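Local coordinates for protein tryptophan halogenase (Shewanella frigidimarina, PDB 2PYX) that probably acts as an FAD-dependent halogenase of the tryptophan halogenase family, with a monooxygenase-type flavin chemistry, at residues Glu29-Lys34 and Pro41-Thr46; Pro336-Lys341 and Glu395-His400; Gln403-Leu408 and Ser431-Leu436. All blocks are in the same frame, centred on the assembly; numbering follows the deposited sequence. Where two conformers were deposited one is given.

How the contacts relate
The three contacts follow one another along the chain. Contact 1 lies in the Rossmann-like part of the fold, which probably binds FAD; the side chain of Ile45 is about 11 Å from Gly15, a predicted FAD-binding residue. Contacts 2 and 3 use successive turns of the long helix 383-413 and have centres about 13 Å apart; the first joins that helix to strand 337-339, the second to the start of helix 434-443. Contact 3 is nearer the probable substrate pocket, with Ile405 about 11 Å, side chain to side chain, from Glu361, predicted to bind L-tryptophan. The centre of contact 1 is about 28 Å from that of contact 2 and about 39 Å from that of contact 3.

Contact 1: residues Glu29-Lys34 and Pro41-Thr46; sequences EHNVDK and PKLNIT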
ATOM      1  N   GLU A  29       0.072 -11.031 -18.733  1.00 10.86           N
ATOM      2  CA  GLU A  29       0.030 -10.002 -19.775  1.00 11.11           C
ATOM      3  C   GLU A  29       0.556 -10.508 -21.115  1.00 10.91           C
ATOM      4  O   GLU A  29       0.001 -10.142 -22.141  1.00 13.66           O
ATOM      5  CB  GLU A  29       0.778  -8.731 -19.340  1.00 11.01           C
ATOM      6  CG  GLU A  29       0.878  -7.649 -20.369  1.00 14.47           C
ATOM      7  CD  GLU A  29      -0.447  -7.018 -20.745  1.00 21.54           C
ATOM      8  OE1 GLU A  29      -1.512  -7.348 -20.177  1.00 17.84           O
ATOM      9  OE2 GLU A  29      -0.427  -6.169 -21.658  1.00 25.44           O
ATOM     10  N   HIS A  30       1.614 -11.325 -21.093  1.00 10.22           N
ATOM     11  CA  HIS A  30       2.290 -11.698 -22.349  1.00 10.00           C
ATOM     12  C   HIS A  30       2.053 -13.118 -22.851  1.00 11.14           C
ATOM     13  O   HIS A  30       2.154 -13.365 -24.050  1.00 12.74           O
ATOM     14  CB  HIS A  30       3.791 -11.451 -22.214  1.00 11.60           C
ATOM     15  CG  HIS A  30       4.099  -9.992 -22.115  1.00 10.97           C
ATOM     16  ND1 HIS A  30       4.125  -9.168 -23.216  1.00 13.23           N
ATOM     17  CD2 HIS A  30       4.255  -9.198 -21.032  1.00 13.45           C
ATOM     18  CE1 HIS A  30       4.338  -7.926 -22.813  1.00 12.13           C
ATOM     19  NE2 HIS A  30       4.390  -7.908 -21.491  1.00 12.76           N
ATOM     20  N   ASN A  31       1.726 -14.017 -21.936  1.00  9.61           N
ATOM     21  CA  ASN A  31       1.690 -15.459 -22.218  1.00 10.69           C
ATOM     22  C   ASN A  31       0.309 -16.114 -22.206  1.00 12.73           C
ATOM     23  O   ASN A  31       0.212 -17.289 -22.539  1.00 12.87           O
ATOM     24  CB  ASN A  31       2.608 -16.179 -21.237  1.00  9.76           C
ATOM     25  CG  ASN A  31       4.078 -15.852 -21.457  1.00 10.68           C
ATOM     26  OD1 ASN A  31       4.436 -15.101 -22.384  1.00 11.26           O
ATOM     27  ND2 ASN A  31       4.954 -16.452 -20.634  1.00 11.79           N
ATOM     28  N   VAL A  32      -0.735 -15.362 -21.846  1.00 12.56           N
ATOM     29  CA  VAL A  32      -2.100 -15.897 -21.620  1.00 14.29           C
ATOM     30  C   VAL A  32      -3.128 -15.075 -22.408  1.00 16.04           C
ATOM     31  O   VAL A  32      -3.031 -13.844 -22.499  1.00 16.38           O
ATOM     32  CB  VAL A  32      -2.464 -15.827 -20.137  1.00 16.39           C
ATOM     33  CG1 VAL A  32      -3.887 -16.279 -19.903  1.00 17.60           C
ATOM     34  CG2 VAL A  32      -1.510 -16.635 -19.337  1.00 15.78           C
ATOM     35  N   ASP A  33      -4.098 -15.762 -23.011  1.00 13.93           N
ATOM     36  CA  ASP A  33      -5.227 -15.140 -23.699  1.00 17.02           C
ATOM     37  C   ASP A  33      -6.466 -15.899 -23.233  1.00 18.06           C
ATOM     38  O   ASP A  33      -6.516 -17.124 -23.322  1.00 17.35           O
ATOM     39  CB  ASP A  33      -5.088 -15.223 -25.225  1.00 16.61           C
ATOM     40  CG  ASP A  33      -6.133 -14.370 -25.994  1.00 14.95           C
ATOM     41  OD1 ASP A  33      -6.515 -13.274 -25.456  1.00 32.85           O
ATOM     42  OD2 ASP A  33      -6.516 -14.707 -27.149  1.00 18.80           O
ATOM     43  N   LYS A  34      -7.440 -15.152 -22.721  1.00 20.35           N
ATOM     44  CA  LYS A  34      -8.717 -15.715 -22.238  1.00 22.98           C
ATOM     45  C   LYS A  34      -8.478 -16.869 -21.278  1.00 22.68           C
ATOM     46  O   LYS A  34      -9.135 -17.917 -21.374  1.00 24.34           O
ATOM     47  CB  LYS A  34      -9.568 -16.186 -23.410  1.00 22.93           C
ATOM     48  CG  LYS A  34      -9.942 -15.128 -24.433  1.00 25.44           C
ATOM     49  CD  LYS A  34     -10.504 -15.789 -25.711  1.00 27.69           C
ATOM     50  N   PRO A  41       5.051 -19.620 -25.565  1.00 19.65           N
ATOM     51  CA  PRO A  41       4.806 -18.271 -25.046  1.00 18.35           C
ATOM     52  C   PRO A  41       5.940 -17.297 -25.315  1.00 15.64           C
ATOM     53  O   PRO A  41       7.093 -17.694 -25.502  1.00 16.72           O
ATOM     54  CB  PRO A  41       4.670 -18.506 -23.556  1.00 21.59           C
ATOM     55  CG  PRO A  41       5.514 -19.678 -23.287  1.00 27.73           C
ATOM     56  CD  PRO A  41       5.442 -20.555 -24.495  1.00 21.87           C
ATOM     57  N   LYS A  42       5.587 -16.015 -25.310  1.00 12.28           N
ATOM     58  CA  LYS A  42       6.562 -14.977 -25.518  1.00 11.97           C
ATOM     59  C   LYS A  42       7.698 -15.016 -24.513  1.00 12.71           C
ATOM     60  O   LYS A  42       8.881 -14.958 -24.900  1.00 13.10           O
ATOM     61  CB  LYS A  42       5.901 -13.586 -25.459  1.00 10.91           C
ATOM     62  CG  LYS A  42       6.829 -12.460 -25.891  1.00 14.05           C
ATOM     63  CD  LYS A  42       6.243 -11.082 -25.632  1.00 12.78           C
ATOM     64  CE  LYS A  42       5.006 -10.804 -26.383  1.00 16.21           C
ATOM     65  NZ  LYS A  42       4.497  -9.384 -26.115  1.00 16.10           N
ATOM     66  N   LEU A  43       7.351 -15.024 -23.223  1.00 11.30           N
ATOM     67  CA  LEU A  43       8.317 -14.846 -22.172  1.00 10.92           C
ATOM     68  C   LEU A  43       8.630 -16.167 -21.494  1.00 11.19           C
ATOM     69  O   LEU A  43       7.721 -16.957 -21.197  1.00 12.83           O
ATOM     70  CB  LEU A  43       7.810 -13.907 -21.064  1.00 10.99           C
ATOM     71  CG  LEU A  43       7.432 -12.495 -21.510  1.00 11.11           C
ATOM     72  CD1 LEU A  43       7.036 -11.695 -20.289  1.00 10.19           C
ATOM     73  CD2 LEU A  43       8.553 -11.819 -22.263  1.00 13.17           C
ATOM     74  N   ASN A  44       9.904 -16.342 -21.199  1.00 12.44           N
ATOM     75  CA  ASN A  44      10.384 -17.466 -20.411  0.50 11.94           C
ATOM     76  C   ASN A  44      10.791 -16.894 -19.067  1.00 11.74           C
ATOM     77  O   ASN A  44      11.834 -16.244 -18.936  1.00 12.36           O
ATOM     78  CB  ASN A  44      11.567 -18.165 -21.093  0.50 12.96           C
ATOM     79  CG  ASN A  44      12.027 -19.413 -20.337  0.50 10.02           C
ATOM     80  OD1 ASN A  44      11.237 -20.069 -19.668  0.50 15.10           O
ATOM     81  ND2 ASN A  44      13.322 -19.727 -20.436  0.50 15.99           N
ATOM     82  N   ILE A  45       9.927 -17.094 -18.078  1.00 12.14           N
ATOM     83  CA  ILE A  45      10.095 -16.487 -16.766  1.00 11.72           C
ATOM     84  C   ILE A  45      10.543 -17.541 -15.745  1.00 12.38           C
ATOM     85  O   ILE A  45       9.895 -18.576 -15.598  1.00 11.89           O
ATOM     86  CB  ILE A  45       8.772 -15.868 -16.298  1.00 12.25           C
ATOM     87  CG1 ILE A  45       8.217 -14.853 -17.297  1.00 12.09           C
ATOM     88  CG2 ILE A  45       8.953 -15.235 -14.906  1.00 11.97           C
ATOM     89  CD1 ILE A  45       6.756 -14.617 -17.081  1.00 12.13           C
ATOM     90  N   THR A  46      11.667 -17.284 -15.087  1.00 11.06           N
ATOM     91  CA  THR A  46      12.200 -18.127 -14.034  1.00 13.13           C
ATOM     92  C   THR A  46      12.324 -17.300 -12.757  1.00 12.60           C
ATOM     93  O   THR A  46      12.867 -16.190 -12.775  1.00 13.56           O
ATOM     94  CB  THR A  46      13.584 -18.682 -14.433  1.00 14.15           C
ATOM     95  OG1 THR A  46      13.484 -19.440 -15.654  1.00 13.79           O
ATOM     96  CG2 THR A  46      14.191 -19.555 -13.309  1.00 17.08           C
TER
HETATM   97  O   HOH W   1       2.737 -15.531 -25.566  1.00 13.91           O
HETATM   98  O   HOH W   2       1.757 -11.281 -25.966  1.00 16.23           O
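Asn31, toward the C-terminal end of helix 16-31, meets Pro41 with their CA atoms 5.1 Å apart, and from Pro41 the chain turns at Lys42 and runs through Leu43 into strand 44-49. The side-chain amide of Asn31 is hydrogen-bonded at both ends to the backbone of Leu43. Leu43 N points at Asn31 OD1 over 3.0 Å in a nearly straight bond (170°), in the carbonyl plane and on a lone pair. Asn31 ND2 returns a bond of 2.9 Å to Leu43 O, bent to 151° and tilted out of the amide plane. Two bonds of opposite polarity fix which way round the amide sits, and Pro41 CB presses on Asn31 CG at 3.4 Å. The helix and strand belong to the beta-alpha-beta crossover of a Rossmann-type fold: strand 9-13, the glycine-rich turn predicted to bind FAD, helix 16-31 and then the parallel strand 44-49, so the contact closes the end of the crossover remote from the turn. Beside it, the His30 ring is held through both nitrogens. Lys42, its chain bent at chi3 (-63°), brings NZ to the ring edge, 2.9 Å from His30 ND1 and close to the ring plane, while His30 NE2 bonds to Ala376 O of helix 363-377; this pairing is consistent with the ring proton on NE2. Leu43 CD1 packs at 3.8 Å from His30 CB, with Leu379 touching His30, Lys42 and Leu43. One water links His30 O to Lys42 N, and a second bonds to the same carbonyl and, weakly, to Lys42 NZ.

Contact 2: residues Pro336-Lys341 and Glu395-His400; sequences PGYRAK and ERYQQH
Tyr397 reaches out from helix 383-413 with its ring pointing end-on at the backbone of 338-341, and its hydroxyl donates to Arg339 O over 2.7 Å. The carbonyl receives this bond from a donor tilted 21° out of its plane, while Arg339 O itself lies near the plane of the Tyr397 ring, at its edge. With CG anti to the helix backbone N (chi1 160°), the ring is carried away from the helix axis and between the side chain of Tyr338 and the turn at Lys341. On one side Tyr397 OH sits at the edge of the Tyr338 ring, 3.7 Å from Tyr338 CB; the two phenol side chains cross at a slant, with CD2 of Tyr338 4.3 Å from CE2 of Tyr397. Across the Tyr397 ring plane from Tyr338 CD2, Lys341 C lies 3.6 Å from Tyr397 CE2. One residue further along the helix, the extended Gln398 reaches Ala340 O with NE2 over 2.9 Å (N-H...O 153°), so consecutive helix residues hold consecutive carbonyls of the strand end. The Gln398 and Lys341 side chains run abreast in one direction, and Lys341 NZ is hydrogen-bonded to Gln344 OE1. A water bridges Tyr338 OH and Gln398 O at 2.7 and 2.8 Å respectively. Trp401, a turn later in the helix, stacks on Tyr338 and meets Tyr397 edge-to-face, and Trp370 of helix 363-377 also touches Tyr397. Strand 337-339 is the middle strand of a small antiparallel sheet between 244-246 and 355-356, against which helix 383-413 is thus docked.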
ATOM      1  N   PRO A 336      14.504   4.096   6.630  1.00 13.39           N
ATOM      2  CA  PRO A 336      13.415   4.364   5.685  1.00  9.77           C
ATOM      3  C   PRO A 336      13.956   5.183   4.509  1.00  9.30           C
ATOM      4  O   PRO A 336      14.700   6.141   4.705  1.00 10.05           O
ATOM      5  CB  PRO A 336      12.431   5.217   6.493  1.00 11.06           C
ATOM      6  CG  PRO A 336      13.240   5.852   7.502  1.00  9.83           C
ATOM      7  CD  PRO A 336      14.286   4.832   7.884  1.00 11.64           C
ATOM      8  N   GLY A 337      13.578   4.803   3.291  1.00  8.60           N
ATOM      9  CA  GLY A 337      14.030   5.522   2.106  1.00 10.45           C
ATOM     10  C   GLY A 337      13.903   4.680   0.879  1.00  8.59           C
ATOM     11  O   GLY A 337      13.237   3.648   0.898  1.00  9.17           O
ATOM     12  N   TYR A 338      14.474   5.189  -0.201  1.00  8.18           N
ATOM     13  CA  TYR A 338      14.325   4.552  -1.486  1.00 10.46           C
ATOM     14  C   TYR A 338      15.567   4.719  -2.324  1.00  7.82           C
ATOM     15  O   TYR A 338      16.330   5.665  -2.187  1.00 10.29           O
ATOM     16  CB  TYR A 338      13.075   5.043  -2.208  1.00  9.64           C
ATOM     17  CG  TYR A 338      13.053   6.515  -2.498  1.00  9.85           C
ATOM     18  CD1 TYR A 338      12.593   7.430  -1.563  1.00 11.23           C
ATOM     19  CD2 TYR A 338      13.427   7.000  -3.743  1.00 11.99           C
ATOM     20  CE1 TYR A 338      12.584   8.794  -1.834  1.00 10.83           C
ATOM     21  CE2 TYR A 338      13.406   8.366  -4.010  1.00 12.06           C
ATOM     22  CZ  TYR A 338      12.969   9.264  -3.049  1.00 12.87           C
ATOM     23  OH  TYR A 338      12.900  10.629  -3.332  1.00 14.16           O
ATOM     24  N   ARG A 339      15.749   3.746  -3.206  1.00 10.57           N
ATOM     25  CA  ARG A 339      16.864   3.805  -4.123  1.00  9.49           C
ATOM     26  C   ARG A 339      16.653   4.914  -5.136  1.00 11.22           C
ATOM     27  O   ARG A 339      15.527   5.191  -5.528  1.00  9.56           O
ATOM     28  CB  ARG A 339      17.035   2.460  -4.824  1.00 10.44           C
ATOM     29  CG  ARG A 339      17.414   1.315  -3.910  1.00 10.37           C
ATOM     30  CD  ARG A 339      18.883   1.354  -3.553  1.00 10.91           C
ATOM     31  NE  ARG A 339      19.115   0.502  -2.407  1.00 12.01           N
ATOM     32  CZ  ARG A 339      20.275   0.350  -1.792  1.00 13.58           C
ATOM     33  NH1 ARG A 339      21.346   0.970  -2.218  1.00 12.41           N
ATOM     34  NH2 ARG A 339      20.352  -0.446  -0.740  1.00 17.01           N
ATOM     35  N   ALA A 340      17.719   5.566  -5.586  1.00 10.61           N
ATOM     36  CA  ALA A 340      17.541   6.734  -6.445  1.00 10.97           C
ATOM     37  C   ALA A 340      16.799   6.422  -7.773  1.00 11.52           C
ATOM     38  O   ALA A 340      16.148   7.301  -8.343  1.00 11.76           O
ATOM     39  CB  ALA A 340      18.899   7.353  -6.726  1.00 12.73           C
ATOM     40  N   LYS A 341      16.997   5.200  -8.272  1.00 10.64           N
ATOM     41  CA  LYS A 341      16.340   4.663  -9.455  1.00 10.31           C
ATOM     42  C   LYS A 341      15.826   3.272  -9.086  1.00  9.01           C
ATOM     43  O   LYS A 341      16.441   2.620  -8.238  1.00 10.86           O
ATOM     44  CB  LYS A 341      17.387   4.503 -10.584  1.00 12.67           C
ATOM     45  CG  LYS A 341      17.916   5.769 -11.174  1.00 15.61           C
ATOM     46  CD  LYS A 341      19.239   5.603 -11.878  1.00 21.35           C
ATOM     47  CE  LYS A 341      19.098   5.178 -13.259  1.00 27.25           C
ATOM     48  NZ  LYS A 341      20.432   5.342 -13.961  1.00 17.83           N
ATOM     49  N   GLU A 395      11.599   8.043 -13.925  1.00  7.55           N
ATOM     50  CA  GLU A 395      11.058   9.357 -13.641  0.50  8.64           C
ATOM     51  C   GLU A 395       9.736   9.192 -12.892  1.00  8.61           C
ATOM     52  O   GLU A 395       9.473   9.883 -11.887  1.00  8.65           O
ATOM     53  CB  GLU A 395      10.859  10.119 -14.935  0.50 10.73           C
ATOM     54  CG  GLU A 395      10.146  11.419 -14.758  0.50  9.03           C
ATOM     55  CD  GLU A 395      10.139  12.202 -16.023  0.50 16.62           C
ATOM     56  OE1 GLU A 395       9.413  11.799 -16.941  0.50 18.71           O
ATOM     57  OE2 GLU A 395      10.876  13.202 -16.104  0.50 23.49           O
ATOM     58  N   ARG A 396       8.883   8.274 -13.350  1.00  7.53           N
ATOM     59  CA  ARG A 396       7.582   8.068 -12.691  1.00  8.15           C
ATOM     60  C   ARG A 396       7.782   7.508 -11.291  1.00  7.11           C
ATOM     61  O   ARG A 396       7.094   7.934 -10.344  1.00  8.20           O
ATOM     62  CB  ARG A 396       6.649   7.130 -13.492  1.00  8.30           C
ATOM     63  CG  ARG A 396       5.265   6.961 -12.918  1.00  9.30           C
ATOM     64  CD  ARG A 396       4.415   8.225 -12.861  1.00 11.66           C
ATOM     65  NE  ARG A 396       4.191   8.812 -14.192  1.00 11.54           N
ATOM     66  CZ  ARG A 396       3.408   8.302 -15.141  1.00 11.26           C
ATOM     67  NH1 ARG A 396       2.746   7.195 -14.973  1.00 11.44           N
ATOM     68  NH2 ARG A 396       3.295   8.933 -16.299  1.00 15.67           N
ATOM     69  N   TYR A 397       8.716   6.580 -11.152  1.00  8.03           N
ATOM     70  CA  TYR A 397       9.086   6.021  -9.835  1.00  6.82           C
ATOM     71  C   TYR A 397       9.508   7.107  -8.860  1.00  8.31           C
ATOM     72  O   TYR A 397       9.049   7.137  -7.686  1.00  9.23           O
ATOM     73  CB  TYR A 397      10.184   5.006 -10.047  1.00  8.29           C
ATOM     74  CG  TYR A 397      11.020   4.645  -8.870  1.00  7.42           C
ATOM     75  CD1 TYR A 397      10.668   3.585  -8.047  1.00  8.03           C
ATOM     76  CD2 TYR A 397      12.193   5.315  -8.595  1.00  8.78           C
ATOM     77  CE1 TYR A 397      11.479   3.212  -6.942  1.00  8.32           C
ATOM     78  CE2 TYR A 397      12.997   4.958  -7.519  1.00  9.19           C
ATOM     79  CZ  TYR A 397      12.615   3.926  -6.669  1.00  7.98           C
ATOM     80  OH  TYR A 397      13.414   3.520  -5.595  1.00 10.46           O
ATOM     81  N   GLN A 398      10.329   8.035  -9.355  1.00  8.61           N
ATOM     82  CA  GLN A 398      10.790   9.171  -8.537  1.00  8.40           C
ATOM     83  C   GLN A 398       9.609  10.082  -8.142  1.00  8.21           C
ATOM     84  O   GLN A 398       9.509  10.572  -6.985  1.00 10.22           O
ATOM     85  CB  GLN A 398      11.868   9.921  -9.303  1.00  9.17           C
ATOM     86  CG  GLN A 398      13.150   9.124  -9.372  1.00  8.53           C
ATOM     87  CD  GLN A 398      14.065   9.501 -10.524  1.00 10.75           C
ATOM     88  OE1 GLN A 398      13.766  10.435 -11.297  1.00 13.64           O
ATOM     89  NE2 GLN A 398      15.187   8.758 -10.651  1.00 11.95           N
ATOM     90  N   GLN A 399       8.689  10.324  -9.074  1.00  8.24           N
ATOM     91  CA  GLN A 399       7.459  11.085  -8.781  0.50  8.63           C
ATOM     92  C   GLN A 399       6.665  10.362  -7.668  1.00  8.26           C
ATOM     93  O   GLN A 399       6.188  10.967  -6.713  1.00  8.56           O
ATOM     94  CB  GLN A 399       6.560  11.212 -10.012  0.50 11.39           C
ATOM     95  CG  GLN A 399       7.108  12.069 -11.158  0.50  7.81           C
ATOM     96  CD  GLN A 399       7.065  13.578 -10.920  0.50 11.36           C
ATOM     97  OE1 GLN A 399       6.658  14.066  -9.861  0.50  9.74           O
ATOM     98  NE2 GLN A 399       7.474  14.328 -11.946  0.50 16.60           N
ATOM     99  N   HIS A 400       6.486   9.062  -7.817  1.00  8.30           N
ATOM    100  CA  HIS A 400       5.748   8.265  -6.803  1.00  7.06           C
ATOM    101  C   HIS A 400       6.357   8.374  -5.435  1.00  7.55           C
ATOM    102  O   HIS A 400       5.636   8.605  -4.454  1.00  8.62           O
ATOM    103  CB  HIS A 400       5.657   6.813  -7.192  1.00  7.30           C
ATOM    104  CG  HIS A 400       4.717   6.553  -8.331  1.00  8.21           C
ATOM    105  ND1 HIS A 400       3.604   7.327  -8.588  1.00  9.71           N
ATOM    106  CD2 HIS A 400       4.694   5.538  -9.232  1.00 10.05           C
ATOM    107  CE1 HIS A 400       2.949   6.804  -9.622  1.00 10.19           C
ATOM    108  NE2 HIS A 400       3.597   5.727 -10.036  1.00  9.37           N
TER
HETATM  109  O   HOH W   3      11.927  11.250  -5.782  1.00 20.22           O

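Contact 3: residues Gln403-Leu408 and Ser431-Leu436; sequences QIIDFL and SIPDSL
The carboxylate of Asp406 is the flat group that meets segment 431-436, and its neighbours there lie over one face and along the oxygen edge. Over the face is Leu436 CB, almost straight above Asp406 CG at 3.9 Å; the other face is turned away from this segment. At the edge, Ser435 OG stands close to the carboxylate plane and donates to Asp406 OD2 over 2.6 Å, using the syn lone pair, on the side of the other oxygen. The Pro433 ring lies off OD1, raised somewhat toward the Leu436 side, with its CB 3.3 Å from Asp406 OD1. The serine bond and the carbon packed on two further sides limit how the carboxylate can turn. In Ser435 the hydroxyl lies between the backbone N and the carbonyl carbon (chi1 50°), which turns it across to the aspartate. Pro433 is the N-cap residue of helix 434-443, so Asp406 presents its negative charge beside the first turn of that helix, where the positive end of the helix dipole would probably favour it. The Asp406 side chain runs antiparallel to those of Pro433 and Leu436, alongside them, and behind it Leu436 CD2 comes to 3.6 Å from the backbone carbonyl Asp406 O. Apolar packing adds a looser edge to the contact: Ile405 CG2 is 4.3 Å from Pro433 CG, and Val250 of helix 248-251 touches both residues. Thus the start of helix 434-443 leans on one side of helix 383-413. From another side of that long helix Phe407 extends to Phe465 and Val468 of helix 462-471 and to Glu361, predicted to bind L-tryptophan.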
ATOM      1  N   GLN A 403       5.822  11.722  -3.858  1.00  8.00           N
ATOM      2  CA  GLN A 403       4.445  11.819  -3.425  1.00  7.38           C
ATOM      3  C   GLN A 403       4.211  11.023  -2.166  1.00  7.62           C
ATOM      4  O   GLN A 403       3.486  11.493  -1.267  1.00  8.70           O
ATOM      5  CB  GLN A 403       3.488  11.344  -4.497  1.00  8.22           C
ATOM      6  CG  GLN A 403       2.084  11.773  -4.180  1.00 11.77           C
ATOM      7  CD  GLN A 403       1.016  11.161  -5.032  1.00 11.78           C
ATOM      8  OE1 GLN A 403       0.956   9.948  -5.230  1.00 11.23           O
ATOM      9  NE2 GLN A 403       0.069  12.029  -5.470  1.00 14.97           N
ATOM     10  N   ILE A 404       4.795   9.829  -2.060  1.00  7.22           N
ATOM     11  CA  ILE A 404       4.595   8.990  -0.870  1.00  7.78           C
ATOM     12  C   ILE A 404       5.185   9.725   0.333  1.00  7.88           C
ATOM     13  O   ILE A 404       4.561   9.847   1.376  1.00  8.16           O
ATOM     14  CB  ILE A 404       5.270   7.621  -1.065  1.00  7.83           C
ATOM     15  CG1 ILE A 404       4.466   6.758  -2.027  1.00 11.03           C
ATOM     16  CG2 ILE A 404       5.456   6.944   0.277  1.00 10.42           C
ATOM     17  CD1 ILE A 404       5.230   5.640  -2.611  1.00 11.48           C
ATOM     18  N   ILE A 405       6.407  10.231   0.214  1.00  7.46           N
ATOM     19  CA  ILE A 405       7.047  10.865   1.350  1.00  7.89           C
ATOM     20  C   ILE A 405       6.231  12.093   1.795  1.00  8.42           C
ATOM     21  O   ILE A 405       5.960  12.327   2.990  1.00  8.95           O
ATOM     22  CB  ILE A 405       8.510  11.210   1.089  1.00  9.18           C
ATOM     23  CG1 ILE A 405       9.332   9.949   0.804  1.00  8.55           C
ATOM     24  CG2 ILE A 405       9.099  11.983   2.298  1.00 11.04           C
ATOM     25  CD1 ILE A 405       9.262   8.921   1.896  1.00 11.40           C
ATOM     26  N   ASP A 406       5.801  12.878   0.819  1.00  7.53           N
ATOM     27  CA  ASP A 406       5.078  14.091   1.135  1.00  7.04           C
ATOM     28  C   ASP A 406       3.715  13.762   1.745  1.00  8.51           C
ATOM     29  O   ASP A 406       3.268  14.414   2.696  1.00  8.94           O
ATOM     30  CB  ASP A 406       4.848  14.942  -0.131  1.00  6.29           C
ATOM     31  CG  ASP A 406       6.094  15.650  -0.597  1.00 10.15           C
ATOM     32  OD1 ASP A 406       7.171  15.559   0.048  1.00 13.14           O
ATOM     33  OD2 ASP A 406       5.973  16.342  -1.666  1.00 16.42           O
ATOM     34  N   PHE A 407       3.036  12.770   1.183  1.00  6.17           N
ATOM     35  CA  PHE A 407       1.706  12.403   1.671  1.00  7.35           C
ATOM     36  C   PHE A 407       1.796  11.868   3.104  1.00  8.03           C
ATOM     37  O   PHE A 407       1.001  12.239   3.973  1.00  8.05           O
ATOM     38  CB  PHE A 407       1.006  11.396   0.741  1.00  8.53           C
ATOM     39  CG  PHE A 407      -0.401  11.060   1.173  1.00  7.69           C
ATOM     40  CD1 PHE A 407      -1.310  12.056   1.473  1.00  7.82           C
ATOM     41  CD2 PHE A 407      -0.803   9.742   1.302  1.00  9.01           C
ATOM     42  CE1 PHE A 407      -2.622  11.739   1.866  1.00  8.69           C
ATOM     43  CE2 PHE A 407      -2.102   9.423   1.675  1.00  8.45           C
ATOM     44  CZ  PHE A 407      -3.002  10.423   1.960  1.00  9.05           C
ATOM     45  N   LEU A 408       2.751  10.974   3.351  1.00  6.87           N
ATOM     46  CA  LEU A 408       2.939  10.465   4.719  1.00  7.00           C
ATOM     47  C   LEU A 408       3.290  11.585   5.665  1.00  7.35           C
ATOM     48  O   LEU A 408       2.702  11.723   6.722  1.00  8.05           O
ATOM     49  CB  LEU A 408       4.004   9.389   4.747  1.00  6.69           C
ATOM     50  CG  LEU A 408       3.497   7.978   4.444  1.00  8.53           C
ATOM     51  CD1 LEU A 408       2.717   7.844   3.139  1.00 10.55           C
ATOM     52  CD2 LEU A 408       4.647   6.973   4.504  1.00  8.29           C
ATOM     53  N   SER A 431      12.539  19.214   8.518  1.00  9.99           N
ATOM     54  CA  SER A 431      12.006  17.876   8.355  1.00  8.46           C
ATOM     55  C   SER A 431      10.901  17.811   7.315  1.00  8.47           C
ATOM     56  O   SER A 431      10.369  16.736   7.090  1.00  8.09           O
ATOM     57  CB  SER A 431      11.470  17.342   9.702  1.00  7.91           C
ATOM     58  OG  SER A 431      10.198  17.881  10.048  1.00  8.92           O
ATOM     59  N   ILE A 432      10.563  18.949   6.700  1.00  9.25           N
ATOM     60  CA  ILE A 432       9.448  19.047   5.751  1.00  8.51           C
ATOM     61  C   ILE A 432       9.996  19.255   4.344  1.00  7.96           C
ATOM     62  O   ILE A 432      10.662  20.255   4.107  1.00 10.49           O
ATOM     63  CB  ILE A 432       8.538  20.211   6.079  1.00  8.40           C
ATOM     64  CG1 ILE A 432       8.009  20.103   7.518  1.00  8.41           C
ATOM     65  CG2 ILE A 432       7.376  20.194   5.061  1.00 10.21           C
ATOM     66  CD1 ILE A 432       7.262  21.289   8.029  1.00 11.94           C
ATOM     67  N   PRO A 433       9.743  18.301   3.433  1.00  8.25           N
ATOM     68  CA  PRO A 433      10.228  18.509   2.056  1.00 10.11           C
ATOM     69  C   PRO A 433       9.784  19.834   1.444  1.00  9.49           C
ATOM     70  O   PRO A 433       8.678  20.259   1.693  1.00  9.31           O
ATOM     71  CB  PRO A 433       9.696  17.302   1.315  1.00 11.66           C
ATOM     72  CG  PRO A 433       9.527  16.242   2.373  1.00 10.92           C
ATOM     73  CD  PRO A 433       9.102  16.992   3.583  1.00  9.94           C
ATOM     74  N   ASP A 434      10.643  20.451   0.642  1.00 11.79           N
ATOM     75  CA  ASP A 434      10.278  21.708   0.042  1.00  9.81           C
ATOM     76  C   ASP A 434       8.997  21.579  -0.768  1.00  9.57           C
ATOM     77  O   ASP A 434       8.194  22.509  -0.787  1.00 10.94           O
ATOM     78  CB  ASP A 434      11.377  22.178  -0.919  1.00 13.36           C
ATOM     79  CG  ASP A 434      12.641  22.562  -0.233  1.00 17.97           C
ATOM     80  OD1 ASP A 434      12.649  22.830   0.988  1.00 23.29           O
ATOM     81  OD2 ASP A 434      13.651  22.651  -0.988  1.00 24.99           O
ATOM     82  N   SER A 435       8.818  20.462  -1.472  1.00  9.99           N
ATOM     83  CA  SER A 435       7.602  20.270  -2.271  1.00  9.84           C
ATOM     84  C   SER A 435       6.349  20.325  -1.391  1.00 10.37           C
ATOM     85  O   SER A 435       5.312  20.942  -1.750  1.00 12.40           O
ATOM     86  CB  SER A 435       7.691  18.941  -3.031  1.00 12.26           C
ATOM     87  OG  SER A 435       8.050  17.899  -2.132  1.00 11.46           O
ATOM     88  N   LEU A 436       6.428  19.710  -0.217  1.00  9.01           N
ATOM     89  CA  LEU A 436       5.291  19.725   0.718  1.00  8.84           C
ATOM     90  C   LEU A 436       5.127  21.093   1.346  1.00  8.11           C
ATOM     91  O   LEU A 436       3.997  21.555   1.558  1.00  9.48           O
ATOM     92  CB  LEU A 436       5.472  18.684   1.816  1.00  7.96           C
ATOM     93  CG  LEU A 436       4.316  18.573   2.827  1.00 10.64           C
ATOM     94  CD1 LEU A 436       2.953  18.280   2.192  1.00  9.92           C
ATOM     95  CD2 LEU A 436       4.624  17.502   3.843  1.00 10.80           C
TER